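Long-range contacts in flavin prenyltransferase PAD1, mitochondrial (Aspergillus niger, PDB 6QLG), which probably makes the prenylated FMN cofactor of ferulic acid decarboxylase by joining a dimethylallyl group to N5 and C6 of reduced FMN: residues R41-A46 / G119-P124; F115-M120 / E152-V157. All blocks are in the same frame, centred on the assembly; numbering follows the deposited sequence.

Overall arrangement
Leaving the N terminus, the chain enters strand 42-47 and returns to it only after two helix-strand units and a long loop, when strand 119-125 settles alongside. Contact 1 (41-46 with 119-124) closes this excursion of 72 residues at the middle of a parallel sheet. Contact 2 (115-120 with 152-157) starts on the same strand, shares Gly-119 and Met-120 with contact 1, and closes the next, shorter loop, which runs through helices 127-135 and 141-151. The two loops therefore follow one another along the chain. Strand 119-125 is gripped from both edges, by 42-47 and by 155-160, and the contact centres lie about 8 Å apart.

Contact 1: residues R41-A46 / G119-P124; sequences RRIVVA and GMIVVP
Val-44 and Ala-46 hydrogen-bond to Gly-119, Ile-121 and Val-123, which puts them in register with Met-120 and Val-122 in the parallel ladder at the centre of this flavoprotein's Rossmann-like alpha/beta sheet. Four backbone bonds zip the strands together. Val-44 N donates a hydrogen bond to Gly-119 O at 3.0 Å, and Val-44 O in turn accepts from Ile-121 N at 2.9 Å. One step on, Ala-46 N reaches Ile-121 O in an almost straight bond (178°), while Ala-46 O takes Val-123 N at 2.8 Å. Both amide and carbonyl of Val-44 and of Ala-46 are thus satisfied by strand 119-122 and the residue after it. Backbone bonds on the other side join Ile-43 to Glu-69 and His-71, and Val-45 to His-71. The acceptors Val-44 O and Ala-46 O also receive CA-H contacts, from Met-120 and Val-122 respectively.

Met-120 carries much of the packing on the face it shares with Val-44 and Ala-46, which helix 141-151 covers. With CG anti to the backbone N (chi1 171°) and the chain extended beyond it, its CG lies against Val-44 CB and its methyl runs on toward Ala-46. Ile-43, Val-45 and Ile-121 line the opposite face, where helix 53-65 covers Ile-43 and Val-45. Beyond Val-123 a cis peptide precedes Pro-124, whose O accepts a bond from the FMN-pocket residue Thr-48; the side chain of Val-122 is about 7 Å from the bound FMN. At the end of the Met-120 chain, CE stops 3.7 Å from Ala-46 CB.

Contact 2: residues F115-M120 / E152-V157; sequences FRADGM and ERRRLV
Met-120 is held by two backbone bonds to the neighbouring strand: its N donates to Arg-155 O at 3.0 Å, and its O accepts from Val-157 N at 2.9 Å. Just before this pairing the two chain segments are not directly bonded; a water accepts from Arg-155 N, but its suspiciously short approach to Asp-118 O leaves that half of a bridge doubtful. Arg-154 then reaches back along the loop, its chain extended from CG to NE. Its guanidinium forks onto Phe-115 O through two weak, bent bonds, from NH1 at 3.0 Å and from NH2 at 3.1 Å, while NH2 also binds Gly-113 O, a residue of the dimethylallyl diphosphate pocket. Ala-117 O lies over one face of the guanidinium, and Glu-152 CG sits near the rim of the opposite face.

Outside these bonds, Leu-156 runs beside Met-120, pointing the same way, and its CD1 comes 3.7 Å from Met-120 CG; Leu-150 and Met-149 of helix 141-151 adjoin this pair. Glu-152, buried at a subunit interface, forms a salt bridge through OE2 with Arg-207 of a second subunit, and Arg-153, at positive phi, closes helix 141-151 in a Schellman motif. Strand 119-125, helices 127-135 and 141-151 and the parallel neighbouring strand 155-160 make up a beta-alpha-beta crossover connection of the Rossmann-like flavoprotein fold.

Contact 1: residues R41-A46 / G119-P124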
# COMPACT_ATOMS: atom_id res chain seq x y z
N ARG B 41 -40.90 -5.55 -6.58
CA ARG B 41 -39.46 -5.58 -6.35
C ARG B 41 -38.93 -7.00 -6.52
O ARG B 41 -39.56 -7.97 -6.10
CB ARG B 41 -39.13 -5.05 -4.96
CG ARG B 41 -39.83 -3.74 -4.62
CD ARG B 41 -39.38 -3.20 -3.26
NE ARG B 41 -37.94 -3.33 -3.06
CZ ARG B 41 -37.30 -2.94 -1.97
NH1 ARG B 41 -37.97 -2.39 -0.97
NH2 ARG B 41 -35.98 -3.10 -1.87
N ARG B 42 -37.76 -7.12 -7.14
CA ARG B 42 -37.10 -8.40 -7.38
C ARG B 42 -35.85 -8.49 -6.53
O ARG B 42 -35.03 -7.56 -6.53
CB ARG B 42 -36.74 -8.58 -8.85
CG ARG B 42 -37.90 -8.73 -9.80
CD ARG B 42 -37.44 -8.41 -11.21
NE ARG B 42 -38.26 -9.05 -12.24
CZ ARG B 42 -38.08 -8.86 -13.55
NH1 ARG B 42 -37.11 -8.07 -13.98
NH2 ARG B 42 -38.87 -9.47 -14.42
N ILE B 43 -35.69 -9.60 -5.81
CA ILE B 43 -34.49 -9.86 -5.02
C ILE B 43 -34.01 -11.27 -5.34
O ILE B 43 -34.79 -12.23 -5.28
CB ILE B 43 -34.75 -9.70 -3.51
CG1 ILE B 43 -34.91 -8.22 -3.15
CG2 ILE B 43 -33.61 -10.32 -2.71
CD1 ILE B 43 -34.90 -7.95 -1.67
N VAL B 44 -32.73 -11.38 -5.70
CA VAL B 44 -32.12 -12.69 -5.92
C VAL B 44 -31.69 -13.26 -4.57
O VAL B 44 -30.99 -12.60 -3.80
CB VAL B 44 -30.92 -12.57 -6.88
CG1 VAL B 44 -30.25 -13.93 -7.05
CG2 VAL B 44 -31.36 -12.01 -8.22
N VAL B 45 -32.12 -14.49 -4.29
CA VAL B 45 -31.77 -15.20 -3.07
C VAL B 45 -30.88 -16.37 -3.47
O VAL B 45 -31.32 -17.29 -4.17
CB VAL B 45 -33.01 -15.68 -2.31
CG1 VAL B 45 -32.59 -16.40 -1.03
CG2 VAL B 45 -33.93 -14.51 -1.99
N ALA B 46 -29.62 -16.33 -3.02
CA ALA B 46 -28.66 -17.39 -3.32
C ALA B 46 -28.30 -18.11 -2.03
O ALA B 46 -28.00 -17.47 -1.02
CB ALA B 46 -27.41 -16.82 -3.98
N GLY B 119 -31.62 -6.11 -5.82
CA GLY B 119 -30.52 -6.56 -4.99
C GLY B 119 -30.44 -8.06 -4.93
O GLY B 119 -31.22 -8.79 -5.54
N MET B 120 -29.46 -8.52 -4.15
CA MET B 120 -29.14 -9.93 -4.04
C MET B 120 -28.62 -10.19 -2.63
O MET B 120 -27.86 -9.38 -2.09
CB MET B 120 -28.10 -10.35 -5.08
CG MET B 120 -27.54 -11.75 -4.92
SD MET B 120 -26.42 -12.16 -6.27
CE MET B 120 -26.27 -13.93 -6.06
N ILE B 121 -29.04 -11.31 -2.05
CA ILE B 121 -28.52 -11.74 -0.75
C ILE B 121 -28.07 -13.19 -0.88
O ILE B 121 -28.81 -14.04 -1.36
CB ILE B 121 -29.57 -11.58 0.37
CG1 ILE B 121 -29.01 -12.09 1.70
CG2 ILE B 121 -30.89 -12.26 0.01
CD1 ILE B 121 -29.81 -11.67 2.92
N VAL B 122 -26.83 -13.45 -0.47
CA VAL B 122 -26.28 -14.79 -0.41
C VAL B 122 -26.37 -15.25 1.04
O VAL B 122 -25.65 -14.73 1.91
CB VAL B 122 -24.83 -14.84 -0.93
CG1 VAL B 122 -24.34 -16.28 -1.01
CG2 VAL B 122 -24.74 -14.17 -2.29
N VAL B 123 -27.25 -16.20 1.32
CA VAL B 123 -27.57 -16.56 2.69
C VAL B 123 -27.88 -18.06 2.78
O VAL B 123 -28.85 -18.53 2.17
CB VAL B 123 -28.74 -15.72 3.23
CG1 VAL B 123 -29.89 -15.67 2.21
CG2 VAL B 123 -29.23 -16.26 4.57
N PRO B 124 -27.06 -18.85 3.49
CA PRO B 124 -25.79 -18.39 4.06
C PRO B 124 -24.71 -18.34 2.99
O PRO B 124 -24.89 -18.95 1.93
CB PRO B 124 -25.48 -19.44 5.12
CG PRO B 124 -26.09 -20.69 4.57
CD PRO B 124 -27.33 -20.26 3.82

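Contact 2: residues F115-M120 / E152-V157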
# COMPACT_ATOMS: atom_id res chain seq x y z
N PHE B 115 -30.96 -7.15 -16.83
CA PHE B 115 -32.09 -7.66 -16.08
C PHE B 115 -32.37 -6.78 -14.87
O PHE B 115 -31.48 -6.53 -14.06
CB PHE B 115 -31.82 -9.10 -15.64
CG PHE B 115 -32.95 -9.73 -14.86
CD1 PHE B 115 -34.02 -10.30 -15.52
CD2 PHE B 115 -32.92 -9.76 -13.48
CE1 PHE B 115 -35.06 -10.89 -14.81
CE2 PHE B 115 -33.95 -10.34 -12.76
CZ PHE B 115 -35.02 -10.90 -13.42
N ARG B 116 -33.61 -6.32 -14.75
CA ARG B 116 -33.98 -5.42 -13.67
C ARG B 116 -34.08 -6.19 -12.35
O ARG B 116 -34.72 -7.24 -12.28
CB ARG B 116 -35.31 -4.73 -13.99
CG ARG B 116 -36.24 -4.53 -12.80
CD ARG B 116 -37.55 -3.88 -13.24
NE ARG B 116 -38.56 -4.87 -13.61
CZ ARG B 116 -39.31 -5.54 -12.74
NH1 ARG B 116 -39.16 -5.35 -11.44
NH2 ARG B 116 -40.20 -6.42 -13.18
N ALA B 117 -33.43 -5.66 -11.32
CA ALA B 117 -33.44 -6.27 -9.99
C ALA B 117 -32.97 -5.23 -8.98
O ALA B 117 -32.20 -4.33 -9.31
CB ALA B 117 -32.55 -7.51 -9.93
N ASP B 118 -33.46 -5.37 -7.74
CA ASP B 118 -33.15 -4.41 -6.69
C ASP B 118 -32.02 -4.85 -5.77
O ASP B 118 -31.51 -4.03 -5.01
CB ASP B 118 -34.39 -4.12 -5.85
CG ASP B 118 -35.51 -3.51 -6.66
OD1 ASP B 118 -36.67 -3.91 -6.47
OD2 ASP B 118 -35.21 -2.62 -7.48
N GLY B 119 -31.62 -6.11 -5.82
CA GLY B 119 -30.52 -6.56 -4.99
C GLY B 119 -30.44 -8.06 -4.93
O GLY B 119 -31.22 -8.79 -5.54
N MET B 120 -29.46 -8.52 -4.15
CA MET B 120 -29.14 -9.93 -4.04
C MET B 120 -28.62 -10.19 -2.63
O MET B 120 -27.86 -9.38 -2.09
CB MET B 120 -28.10 -10.35 -5.08
CG MET B 120 -27.54 -11.75 -4.92
SD MET B 120 -26.42 -12.16 -6.27
CE MET B 120 -26.27 -13.93 -6.06
N GLU B 152 -23.36 -3.19 -11.51
CA GLU B 152 -24.52 -2.33 -11.67
C GLU B 152 -24.82 -1.50 -10.44
O GLU B 152 -25.82 -0.76 -10.43
CB GLU B 152 -25.75 -3.17 -12.04
CG GLU B 152 -25.57 -4.04 -13.28
CD GLU B 152 -25.40 -3.23 -14.55
OE1 GLU B 152 -25.86 -2.07 -14.59
OE2 GLU B 152 -24.80 -3.76 -15.52
N ARG B 153 -23.99 -1.60 -9.40
CA ARG B 153 -24.14 -0.81 -8.17
C ARG B 153 -25.46 -1.12 -7.47
O ARG B 153 -26.14 -0.22 -6.96
CB ARG B 153 -23.99 0.69 -8.44
CG ARG B 153 -22.56 1.21 -8.33
CD ARG B 153 -21.67 0.63 -9.42
NE ARG B 153 -20.38 1.31 -9.50
CZ ARG B 153 -19.42 1.00 -10.37
NH1 ARG B 153 -19.61 0.02 -11.25
NH2 ARG B 153 -18.28 1.68 -10.37
N ARG B 154 -25.83 -2.39 -7.43
CA ARG B 154 -27.00 -2.85 -6.70
C ARG B 154 -26.58 -3.45 -5.37
O ARG B 154 -25.46 -3.93 -5.21
CB ARG B 154 -27.80 -3.87 -7.52
CG ARG B 154 -28.37 -3.31 -8.81
CD ARG B 154 -28.94 -4.39 -9.71
NE ARG B 154 -29.16 -3.91 -11.07
CZ ARG B 154 -29.39 -4.70 -12.12
NH1 ARG B 154 -29.44 -6.02 -11.96
NH2 ARG B 154 -29.58 -4.17 -13.32
N ARG B 155 -27.50 -3.42 -4.41
CA ARG B 155 -27.21 -3.88 -3.05
C ARG B 155 -26.94 -5.38 -3.04
O ARG B 155 -27.75 -6.17 -3.54
CB ARG B 155 -28.36 -3.52 -2.12
CG ARG B 155 -28.27 -4.09 -0.70
CD ARG B 155 -27.06 -3.59 0.09
NE ARG B 155 -26.84 -2.15 -0.04
CZ ARG B 155 -27.23 -1.24 0.86
NH1 ARG B 155 -27.88 -1.62 1.95
NH2 ARG B 155 -26.98 0.04 0.66
N LEU B 156 -25.80 -5.77 -2.49
CA LEU B 156 -25.40 -7.17 -2.39
C LEU B 156 -25.02 -7.47 -0.95
O LEU B 156 -24.08 -6.87 -0.42
CB LEU B 156 -24.22 -7.48 -3.33
CG LEU B 156 -23.58 -8.86 -3.18
CD1 LEU B 156 -24.56 -9.97 -3.56
CD2 LEU B 156 -22.30 -8.97 -4.00
N VAL B 157 -25.74 -8.40 -0.32
CA VAL B 157 -25.52 -8.76 1.07
C VAL B 157 -25.01 -10.19 1.12
O VAL B 157 -25.64 -11.11 0.58
CB VAL B 157 -26.81 -8.61 1.90
CG1 VAL B 157 -26.58 -9.09 3.33
CG2 VAL B 157 -27.29 -7.17 1.89
O HOH W 1 -30.10 -1.96 -4.91